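Local coordinates for protein nodulation fucosyltransferase NodZ (Bradyrhizobium sp., PDB 2HHC) that belongs to the NodZ family of bacterial nodulation proteins, which falls within the GT-B group of glycosyltransferases, at residues I8-T13 with D39-C44; K209-P214 with R299-D304; P83-W88 with D109-L114. All coordinates share one frame; numbering follows the deposited sequence.

Interactions 1 and 3 reach the same mixed sheet: interaction 1 at the ends of neighbouring strands 6-10 and 35-39, interaction 3 at strand 84-85, which closes one side of that sheet within the chain. Their centres are 18 Å apart and their nearest atoms about 6 Å apart, without touching. Interaction 2 belongs to the second sheet, on the opposite side of the chain's centre; its centre is 34 Å from that of interaction 1 and 41 Å from that of interaction 3. This separation agrees with the two-domain build of GT-B proteins. The modelled phosphate lies at interaction 3 and probably comes from the crystallisation liquor.

Interaction 1 of 3, residues I8-T13 with D39-C44; sequences ISRRRT and DWRGSC
D39 holds CG trans to its backbone N (chi1 -179°) and R10, in the conformer described here, bends its chain at chi3 (77°), and the two side chains end up next to each other, pointing the same way. In that conformer the result is a salt bridge: R10 NE donates to D39 OD2 at 2.7 Å, the oxygen lying in the guanidinium plane while the nitrogen stands above the carboxylate plane, 58° out of it. R41 NH2 reaches the same OD2 from the opposite face at 2.9 Å, and R41 NE donates to OD1 at 2.9 Å, a side-on grip with one nitrogen to each oxygen. R41 N also donates to OD1, which closes an Asx turn. A short acidic side chain with two acceptors suits this place, since bonds from both arginines fix its rotation. R10 NH1 and R12 NH1 each form a salt bridge with D129, and R41 NH1 bonds to N76.

Further along, a type II turn from W40 to S43 folds under R12. G42 has the positive phi of the turn's third position, and R12 CD packs against the turn, 3.2 Å from R41 O. A water joins R12 NH1 to D39 O and R41 O, and another bridges S9 OG and W40 NE1. Backbone bonds frame the contact, D39 N to S9 O at 2.8 Å and C44 N to R12 O at 3.1 Å. The salt-bridge network sits at the ends of strands 6-10 and 35-39, parallel neighbours joined by helix 15-32 in a beta-alpha-beta crossover, as in the Rossmann-like domains of GT-B proteins.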
loop_
_atom_site.group_PDB
_atom_site.type_symbol
_atom_site.label_atom_id
_atom_site.label_comp_id
_atom_site.label_asym_id
_atom_site.label_seq_id
_atom_site.Cartn_x
_atom_site.Cartn_y
_atom_site.Cartn_z
ATOM N N ILE A 8 5.424 -16.862 -2.544
ATOM C CA ILE A 8 4.344 -16.251 -3.301
ATOM C C ILE A 8 3.717 -15.182 -2.448
ATOM O O ILE A 8 3.243 -15.436 -1.324
ATOM C CB ILE A 8 3.305 -17.289 -3.718
ATOM C CG1 ILE A 8 3.969 -18.468 -4.489
ATOM C CG2 ILE A 8 2.247 -16.619 -4.535
ATOM C CD1 ILE A 8 2.997 -19.546 -4.892
ATOM N N SER A 9 3.662 -13.957 -2.937
ATOM C CA SER A 9 3.011 -12.844 -2.301
ATOM C C SER A 9 1.638 -12.637 -2.904
ATOM O O SER A 9 1.519 -12.137 -4.036
ATOM C CB SER A 9 3.860 -11.582 -2.447
ATOM O OG SER A 9 3.254 -10.520 -1.710
ATOM N N ARG A 10 0.592 -13.013 -2.153
ATOM C CA ARG A 10 -0.784 -12.894 -2.572
ATOM C C ARG A 10 -1.432 -11.778 -1.755
ATOM O O ARG A 10 -1.460 -11.856 -0.510
ATOM C CB ARG A 10 -1.526 -14.196 -2.286
ATOM C CG ARG A 10 -0.769 -15.438 -2.705
ATOM C CD ARG A 10 -1.773 -16.600 -2.914
ATOM N NE ARG A 10 -2.449 -16.426 -4.196
ATOM C CZ ARG A 10 -3.763 -16.303 -4.340
ATOM N NH1 ARG A 10 -4.580 -16.385 -3.297
ATOM N NH2 ARG A 10 -4.279 -16.056 -5.537
ATOM N N ARG A 11 -2.034 -10.796 -2.411
ATOM C CA ARG A 11 -2.770 -9.754 -1.704
ATOM C C ARG A 11 -3.674 -9.094 -2.725
ATOM O O ARG A 11 -3.305 -8.973 -3.886
ATOM C CB ARG A 11 -1.848 -8.754 -1.018
ATOM C CG ARG A 11 -2.430 -8.084 0.183
ATOM C CD ARG A 11 -2.345 -8.958 1.442
ATOM N NE ARG A 11 -3.059 -8.335 2.541
ATOM C CZ ARG A 11 -4.087 -8.845 3.193
ATOM N NH1 ARG A 11 -4.443 -10.106 3.056
ATOM N NH2 ARG A 11 -4.694 -8.129 4.094
ATOM N N ARG A 12 -4.860 -8.735 -2.283
ATOM C CA ARG A 12 -5.971 -8.325 -3.135
ATOM C C ARG A 12 -6.707 -7.094 -2.632
ATOM O O ARG A 12 -7.828 -6.789 -3.060
ATOM C CB ARG A 12 -6.977 -9.493 -3.283
ATOM C CG ARG A 12 -6.373 -10.704 -3.918
ATOM C CD ARG A 12 -7.209 -11.935 -3.884
ATOM N NE ARG A 12 -7.443 -12.375 -2.515
ATOM C CZ ARG A 12 -6.534 -12.988 -1.741
ATOM N NH1 ARG A 12 -5.347 -13.323 -2.144
ATOM N NH2 ARG A 12 -6.927 -13.313 -0.525
ATOM N N THR A 13 -6.100 -6.414 -1.665
ATOM C CA THR A 13 -6.737 -5.309 -1.000
ATOM C C THR A 13 -6.171 -3.983 -1.508
ATOM O O THR A 13 -5.711 -3.891 -2.656
ATOM C CB THR A 13 -6.522 -5.468 0.499
ATOM O OG1 THR A 13 -5.118 -5.604 0.772
ATOM C CG2 THR A 13 -7.247 -6.668 1.057
ATOM N N ASP A 39 1.565 -12.300 -6.857
ATOM C CA ASP A 39 0.288 -12.925 -7.288
ATOM C C ASP A 39 -0.884 -12.072 -6.837
ATOM O O ASP A 39 -1.397 -12.181 -5.700
ATOM C CB ASP A 39 0.164 -14.331 -6.755
ATOM C CG ASP A 39 -1.106 -14.995 -7.195
ATOM O OD1 ASP A 39 -1.893 -14.429 -7.986
ATOM O OD2 ASP A 39 -1.327 -16.140 -6.689
ATOM N N TRP A 40 -1.251 -11.119 -7.685
ATOM C CA TRP A 40 -2.356 -10.218 -7.426
ATOM C C TRP A 40 -3.617 -10.613 -8.202
ATOM O O TRP A 40 -4.479 -9.803 -8.506
ATOM C CB TRP A 40 -1.988 -8.782 -7.706
ATOM C CG TRP A 40 -0.990 -8.203 -6.738
ATOM C CD1 TRP A 40 -0.347 -8.821 -5.699
ATOM C CD2 TRP A 40 -0.454 -6.853 -6.799
ATOM N NE1 TRP A 40 0.488 -7.931 -5.068
ATOM C CE2 TRP A 40 0.413 -6.710 -5.719
ATOM C CE3 TRP A 40 -0.730 -5.756 -7.599
ATOM C CZ2 TRP A 40 1.099 -5.516 -5.480
ATOM C CZ3 TRP A 40 -0.104 -4.587 -7.358
ATOM C CH2 TRP A 40 0.808 -4.472 -6.288
ATOM N N ARG A 41 -3.774 -11.911 -8.494
ATOM C CA ARG A 41 -5.057 -12.439 -8.987
ATOM C C ARG A 41 -6.137 -12.186 -7.974
ATOM O O ARG A 41 -5.925 -12.382 -6.783
ATOM C CB ARG A 41 -4.957 -13.949 -9.258
ATOM C CG ARG A 41 -4.116 -14.267 -10.503
ATOM C CD ARG A 41 -3.929 -15.761 -10.777
ATOM N NE ARG A 41 -3.175 -16.347 -9.701
ATOM C CZ ARG A 41 -2.949 -17.645 -9.578
ATOM N NH1 ARG A 41 -3.358 -18.448 -10.544
ATOM N NH2 ARG A 41 -2.305 -18.124 -8.508
ATOM N N GLY A 42 -7.271 -11.730 -8.451
ATOM C CA GLY A 42 -8.436 -11.453 -7.568
ATOM C C GLY A 42 -8.408 -10.105 -6.851
ATOM O O GLY A 42 -9.239 -9.842 -5.956
ATOM N N SER A 43 -7.510 -9.217 -7.296
ATOM C CA SER A 43 -7.480 -7.835 -6.820
ATOM C C SER A 43 -8.858 -7.189 -6.859
ATOM O O SER A 43 -9.657 -7.373 -7.779
ATOM C CB SER A 43 -6.559 -7.013 -7.724
ATOM O OG SER A 43 -6.648 -5.624 -7.457
ATOM N N CYS A 44 -9.124 -6.368 -5.842
ATOM C CA CYS A 44 -10.336 -5.547 -5.796
ATOM C C CYS A 44 -10.489 -4.610 -6.983
ATOM O O CYS A 44 -11.579 -4.111 -7.255
ATOM C CB CYS A 44 -10.435 -4.746 -4.470
ATOM S SG CYS A 44 -9.069 -3.656 -4.162
HETATM O O HOH W 1 1.579 -8.384 -2.435
HETATM O O HOH W 2 -6.760 -15.099 -6.239
HETATM O O HOH W 3 -3.984 -12.870 -4.814
HETATM O O HOH W 4 -5.624 -5.353 -4.960
#

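Interaction 2 of 3, residues K209-P214 with R299-D304; sequences KALSYP and RIIEFD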
loop_
_atom_site.group_PDB
_atom_site.type_symbol
_atom_site.label_atom_id
_atom_site.label_comp_id
_atom_site.label_asym_id
_atom_site.label_seq_id
_atom_site.Cartn_x
_atom_site.Cartn_y
_atom_site.Cartn_z
ATOM N N LYS A 209 -1.426 23.945 9.029
ATOM C CA LYS A 209 -1.294 25.253 8.371
ATOM C C LYS A 209 -0.564 26.286 9.212
ATOM O O LYS A 209 -0.053 27.271 8.656
ATOM C CB LYS A 209 -2.666 25.801 7.978
ATOM C CG LYS A 209 -3.207 25.221 6.686
ATOM C CD LYS A 209 -4.535 25.838 6.256
ATOM C CE LYS A 209 -4.245 27.230 5.660
ATOM N NZ LYS A 209 -5.465 28.003 5.567
ATOM N N ALA A 210 -0.541 26.078 10.534
ATOM C CA ALA A 210 0.159 26.964 11.475
ATOM C C ALA A 210 1.689 26.743 11.513
ATOM O O ALA A 210 2.418 27.566 12.092
ATOM C CB ALA A 210 -0.411 26.770 12.846
ATOM N N LEU A 211 2.172 25.635 10.939
ATOM C CA LEU A 211 3.598 25.355 10.773
ATOM C C LEU A 211 4.165 26.283 9.705
ATOM O O LEU A 211 3.410 26.905 8.949
ATOM C CB LEU A 211 3.825 23.891 10.394
ATOM C CG LEU A 211 3.268 22.889 11.411
ATOM C CD1 LEU A 211 3.452 21.462 10.967
ATOM C CD2 LEU A 211 3.870 23.112 12.782
ATOM N N SER A 212 5.488 26.428 9.674
ATOM C CA SER A 212 6.129 27.302 8.694
ATOM C C SER A 212 6.584 26.472 7.514
ATOM O O SER A 212 7.054 25.345 7.676
ATOM C CB SER A 212 7.289 28.066 9.317
ATOM O OG SER A 212 6.762 29.041 10.213
ATOM N N TYR A 213 6.384 27.018 6.325
ATOM C CA TYR A 213 6.767 26.370 5.086
ATOM C C TYR A 213 7.538 27.341 4.207
ATOM O O TYR A 213 7.310 28.553 4.269
ATOM C CB TYR A 213 5.530 25.909 4.331
ATOM C CG TYR A 213 4.721 24.890 5.093
ATOM C CD1 TYR A 213 4.975 23.544 4.978
ATOM C CD2 TYR A 213 3.704 25.292 5.944
ATOM C CE1 TYR A 213 4.234 22.618 5.680
ATOM C CE2 TYR A 213 2.968 24.395 6.666
ATOM C CZ TYR A 213 3.220 23.058 6.527
ATOM O OH TYR A 213 2.471 22.190 7.269
ATOM N N PRO A 214 8.436 26.815 3.370
ATOM C CA PRO A 214 9.265 27.698 2.517
ATOM C C PRO A 214 8.563 28.296 1.296
ATOM O O PRO A 214 9.015 29.298 0.758
ATOM C CB PRO A 214 10.389 26.775 2.076
ATOM C CG PRO A 214 9.809 25.468 2.077
ATOM C CD PRO A 214 8.838 25.420 3.238
ATOM N N ARG A 299 7.087 15.823 7.601
ATOM C CA ARG A 299 6.281 15.918 8.831
ATOM C C ARG A 299 4.940 15.205 8.646
ATOM O O ARG A 299 4.282 15.343 7.615
ATOM C CB ARG A 299 6.001 17.379 9.187
ATOM C CG ARG A 299 7.213 18.213 9.549
ATOM C CD ARG A 299 6.997 19.568 8.873
ATOM N NE ARG A 299 7.202 20.665 9.742
ATOM C CZ ARG A 299 7.045 21.953 9.431
ATOM N NH1 ARG A 299 6.643 22.367 8.239
ATOM N NH2 ARG A 299 7.314 22.837 10.347
ATOM N N ILE A 300 4.523 14.509 9.690
ATOM C CA ILE A 300 3.308 13.727 9.697
ATOM C C ILE A 300 2.456 14.202 10.879
ATOM O O ILE A 300 2.968 14.392 11.993
ATOM C CB ILE A 300 3.642 12.240 9.856
ATOM C CG1 ILE A 300 4.514 11.750 8.675
ATOM C CG2 ILE A 300 2.358 11.427 9.922
ATOM C CD1 ILE A 300 6.024 11.799 8.966
ATOM N N ILE A 301 1.174 14.444 10.639
ATOM C CA ILE A 301 0.244 14.821 11.718
ATOM C C ILE A 301 -0.839 13.740 11.807
ATOM O O ILE A 301 -1.405 13.295 10.786
ATOM C CB ILE A 301 -0.341 16.168 11.453
ATOM C CG1 ILE A 301 0.720 17.239 11.702
ATOM C CG2 ILE A 301 -1.584 16.402 12.317
ATOM C CD1 ILE A 301 0.364 18.681 11.349
ATOM N N GLU A 302 -1.154 13.341 13.032
ATOM C CA GLU A 302 -2.198 12.365 13.231
ATOM C C GLU A 302 -2.741 12.451 14.639
ATOM O O GLU A 302 -2.092 13.017 15.513
ATOM C CB GLU A 302 -1.664 10.979 12.956
ATOM C CG GLU A 302 -0.672 10.508 13.974
ATOM C CD GLU A 302 0.307 9.479 13.433
ATOM O OE1 GLU A 302 0.611 9.490 12.243
ATOM O OE2 GLU A 302 0.776 8.649 14.223
ATOM N N PHE A 303 -3.947 11.927 14.847
ATOM C CA PHE A 303 -4.466 11.742 16.190
ATOM C C PHE A 303 -3.803 10.504 16.771
ATOM O O PHE A 303 -3.762 9.455 16.123
ATOM C CB PHE A 303 -5.985 11.625 16.156
ATOM C CG PHE A 303 -6.667 12.949 15.956
ATOM C CD1 PHE A 303 -6.869 13.454 14.676
ATOM C CD2 PHE A 303 -7.085 13.702 17.046
ATOM C CE1 PHE A 303 -7.489 14.698 14.501
ATOM C CE2 PHE A 303 -7.695 14.923 16.868
ATOM C CZ PHE A 303 -7.888 15.431 15.599
ATOM N N ASP A 304 -3.223 10.661 17.961
ATOM C CA ASP A 304 -2.568 9.561 18.671
ATOM C C ASP A 304 -2.971 9.663 20.116
ATOM O O ASP A 304 -2.144 9.523 21.027
HETATM O O HOH W 5 7.280 25.138 11.451
#
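R299 reaches out from the start of strand 299-303 to lie against L211, S212 and Y213. Its CB sets off toward the loop, and the carbons CB, CG and CD act as a spacer whose chi2 (139°) and chi3 (131°) both depart from staggered values, turning the flat end into place. Contact with the loop begins at NE, which has L211 CD1 at 4.0 Å. CZ comes next, and the same methyl sits 3.9 Å from it, centred over one face of the guanidinium. NH2 touches L211 CB at 3.6 Å and makes a weak bond to a water that also accepts from S212 N. NH1 makes the direct hydrogen bond across the two segments: it donates to S212 O at 3.1 Å, with the oxygen near the guanidinium plane. NH1 also stands over the face of the Y213 ring, 3.5 Å from CE1. Ring and guanidinium planes are 67° apart. At 5.2 Å from R299 CZ to the ring centroid, cation-pi attraction is at most weak.

Arginine suits this spot because its flat group can accept a greasy leucine on a face while using its edge for a carbonyl. Leucine does double duty, since L211 CD1 also meets I301 CD1 at 4.2 Å, on the same side of the strand as R299. Tyrosine offers a flat wall and a hydroxyl, Y213 OH, which bonds to A208 O and T279 OG1.

The loop follows helix 192-209 and leads to strand 217-223, while strand 299-303 runs between parallel strand 279-283 and antiparallel strand 311-315. M313, on strand 311-315, packs against L211, R299 and I301, so the contact joins the loop after helix 192-209 to this side of the second sheet.

Interaction 3 of 3, residues P83-W88 with D109-L114; sequences PFFPRW and DELTEL. With PO4 (phosphate ion), chain B.
Apolar packing leads this contact: F85 and P86 press on one side of the helix, against L111 and L114. L114 CD2 lies over the face of the F85 ring, a CH-pi contact 4.1 Å from the centroid, while L111 CD2 stands at the ring edge, 4.0 Å from CE1. F85 CG is trans to the backbone N (chi1 -176°), which carries the ring across to the helix. P86, behind a cis peptide bond, fits its compact ring against the leucine, CG to L111 CG at 4.1 Å, and its CB makes a van der Waals contact with E110 OE1 at 3.4 Å.

One polar atom, E110 O, lies near the plane of the F85 ring, 3.7 Å from CZ. The other polar contacts gather at the E110 carboxylate. A water accepts a hydrogen bond from R87 N and donates one to E110 OE1. A phosphate ion lies beside this carboxylate, with OE1 2.8 Å from its O2, and W88 N donates to that same O2 at 3.2 Å. Glutamate is long enough to span from the helix to this corner.

Strand 84-85, helix 101-116 and strand 125-128 form a beta-alpha-beta unit, in which F85 and L111 both also rest on I126 and so pack the helix onto the sheet.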
loop_
_atom_site.group_PDB
_atom_site.type_symbol
_atom_site.label_atom_id
_atom_site.label_comp_id
_atom_site.label_asym_id
_atom_site.label_seq_id
_atom_site.Cartn_x
_atom_site.Cartn_y
_atom_site.Cartn_z
ATOM N N PRO A 83 6.628 -29.416 -0.795
ATOM C CA PRO A 83 5.577 -29.073 0.151
ATOM C C PRO A 83 5.450 -27.591 0.364
ATOM O O PRO A 83 6.407 -26.819 0.081
ATOM C CB PRO A 83 5.993 -29.748 1.454
ATOM C CG PRO A 83 7.196 -30.515 1.181
ATOM C CD PRO A 83 7.725 -30.198 -0.195
ATOM N N PHE A 84 4.314 -27.201 0.943
ATOM C CA PHE A 84 3.980 -25.804 1.168
ATOM C C PHE A 84 4.018 -25.421 2.650
ATOM O O PHE A 84 3.844 -26.225 3.541
ATOM C CB PHE A 84 2.576 -25.515 0.591
ATOM C CG PHE A 84 2.450 -25.865 -0.882
ATOM C CD1 PHE A 84 2.891 -24.999 -1.876
ATOM C CD2 PHE A 84 2.012 -27.106 -1.262
ATOM C CE1 PHE A 84 2.849 -25.382 -3.190
ATOM C CE2 PHE A 84 1.988 -27.470 -2.595
ATOM C CZ PHE A 84 2.383 -26.644 -3.530
ATOM N N PHE A 85 4.239 -24.138 2.887
ATOM C CA PHE A 85 4.066 -23.505 4.189
ATOM C C PHE A 85 3.308 -22.195 3.915
ATOM O O PHE A 85 3.630 -21.476 2.974
ATOM C CB PHE A 85 5.425 -23.160 4.809
ATOM C CG PHE A 85 5.326 -22.593 6.199
ATOM C CD1 PHE A 85 5.060 -21.243 6.397
ATOM C CD2 PHE A 85 5.433 -23.396 7.289
ATOM C CE1 PHE A 85 4.914 -20.734 7.689
ATOM C CE2 PHE A 85 5.318 -22.877 8.569
ATOM C CZ PHE A 85 5.073 -21.555 8.754
ATOM N N PRO A 86 2.339 -21.810 4.746
ATOM C CA PRO A 86 1.832 -22.551 5.915
ATOM C C PRO A 86 1.233 -23.921 5.555
ATOM O O PRO A 86 0.933 -24.209 4.397
ATOM C CB PRO A 86 0.758 -21.603 6.446
ATOM C CG PRO A 86 1.190 -20.255 6.023
ATOM C CD PRO A 86 1.705 -20.489 4.629
ATOM N N ARG A 87 1.103 -24.774 6.554
ATOM C CA ARG A 87 0.750 -26.185 6.310
ATOM C C ARG A 87 -0.625 -26.349 5.677
ATOM O O ARG A 87 -0.871 -27.321 4.968
ATOM C CB ARG A 87 0.866 -27.001 7.602
ATOM C CG ARG A 87 2.299 -27.028 8.065
ATOM C CD ARG A 87 2.628 -27.957 9.237
ATOM N NE ARG A 87 3.508 -27.262 10.197
ATOM C CZ ARG A 87 4.675 -26.659 9.896
ATOM N NH1 ARG A 87 5.175 -26.654 8.653
ATOM N NH2 ARG A 87 5.371 -26.045 10.852
ATOM N N TRP A 88 -1.503 -25.384 5.921
ATOM C CA TRP A 88 -2.851 -25.402 5.295
ATOM C C TRP A 88 -2.815 -25.601 3.797
ATOM O O TRP A 88 -3.667 -26.258 3.256
ATOM C CB TRP A 88 -3.543 -24.083 5.602
ATOM C CG TRP A 88 -4.981 -23.958 5.170
ATOM C CD1 TRP A 88 -6.071 -24.238 5.918
ATOM C CD2 TRP A 88 -5.457 -23.397 3.938
ATOM N NE1 TRP A 88 -7.226 -23.902 5.215
ATOM C CE2 TRP A 88 -6.880 -23.441 3.990
ATOM C CE3 TRP A 88 -4.842 -22.922 2.781
ATOM C CZ2 TRP A 88 -7.690 -22.936 2.954
ATOM C CZ3 TRP A 88 -5.678 -22.490 1.714
ATOM C CH2 TRP A 88 -7.067 -22.489 1.833
ATOM N N ASP A 109 0.258 -15.218 11.654
ATOM C CA ASP A 109 1.059 -15.501 12.837
ATOM C C ASP A 109 2.114 -16.567 12.566
ATOM O O ASP A 109 3.242 -16.457 13.048
ATOM C CB ASP A 109 0.183 -15.945 13.963
ATOM C CG ASP A 109 -0.732 -14.842 14.467
ATOM O OD1 ASP A 109 -0.511 -13.664 14.116
ATOM O OD2 ASP A 109 -1.656 -15.181 15.233
ATOM N N GLU A 110 1.744 -17.585 11.799
ATOM C CA GLU A 110 2.669 -18.651 11.428
ATOM C C GLU A 110 3.804 -18.094 10.583
ATOM O O GLU A 110 4.969 -18.448 10.782
ATOM C CB GLU A 110 1.907 -19.750 10.679
ATOM C CG GLU A 110 1.020 -20.519 11.602
ATOM C CD GLU A 110 -0.012 -21.392 10.969
ATOM O OE1 GLU A 110 0.012 -21.594 9.779
ATOM O OE2 GLU A 110 -0.842 -21.956 11.726
ATOM N N LEU A 111 3.485 -17.210 9.661
ATOM C CA LEU A 111 4.515 -16.600 8.808
ATOM C C LEU A 111 5.437 -15.682 9.625
ATOM O O LEU A 111 6.638 -15.648 9.417
ATOM C CB LEU A 111 3.854 -15.815 7.687
ATOM C CG LEU A 111 3.192 -16.665 6.584
ATOM C CD1 LEU A 111 2.260 -15.789 5.787
ATOM C CD2 LEU A 111 4.267 -17.308 5.672
ATOM N N THR A 112 4.847 -14.966 10.578
ATOM C CA THR A 112 5.596 -14.050 11.431
ATOM C C THR A 112 6.648 -14.832 12.209
ATOM O O THR A 112 7.831 -14.458 12.215
ATOM C CB THR A 112 4.634 -13.295 12.362
ATOM O OG1 THR A 112 3.769 -12.497 11.558
ATOM C CG2 THR A 112 5.388 -12.358 13.277
ATOM N N GLU A 113 6.231 -15.943 12.797
ATOM C CA GLU A 113 7.149 -16.836 13.534
ATOM C C GLU A 113 8.212 -17.366 12.566
ATOM O O GLU A 113 9.401 -17.380 12.873
ATOM C CB GLU A 113 6.353 -17.948 14.200
ATOM C CG GLU A 113 7.191 -19.029 14.878
ATOM C CD GLU A 113 6.342 -20.122 15.528
ATOM O OE1 GLU A 113 5.355 -20.589 14.891
ATOM O OE2 GLU A 113 6.693 -20.572 16.647
ATOM N N LEU A 114 7.825 -17.781 11.375
ATOM C CA LEU A 114 8.801 -18.305 10.433
ATOM C C LEU A 114 9.839 -17.257 10.085
ATOM O O LEU A 114 11.033 -17.552 10.032
ATOM C CB LEU A 114 8.122 -18.812 9.163
ATOM C CG LEU A 114 9.117 -19.333 8.143
ATOM C CD1 LEU A 114 9.847 -20.567 8.706
ATOM C CD2 LEU A 114 8.372 -19.628 6.844
HETATM P P PO4 B . -2.385 -24.305 9.557
HETATM O O1 PO4 B . -3.087 -23.500 10.657
HETATM O O2 PO4 B . -1.639 -23.428 8.479
HETATM O O3 PO4 B . -1.425 -25.239 10.256
HETATM O O4 PO4 B . -3.449 -25.178 8.919
HETATM O O HOH W 6 1.901 -23.796 9.267
#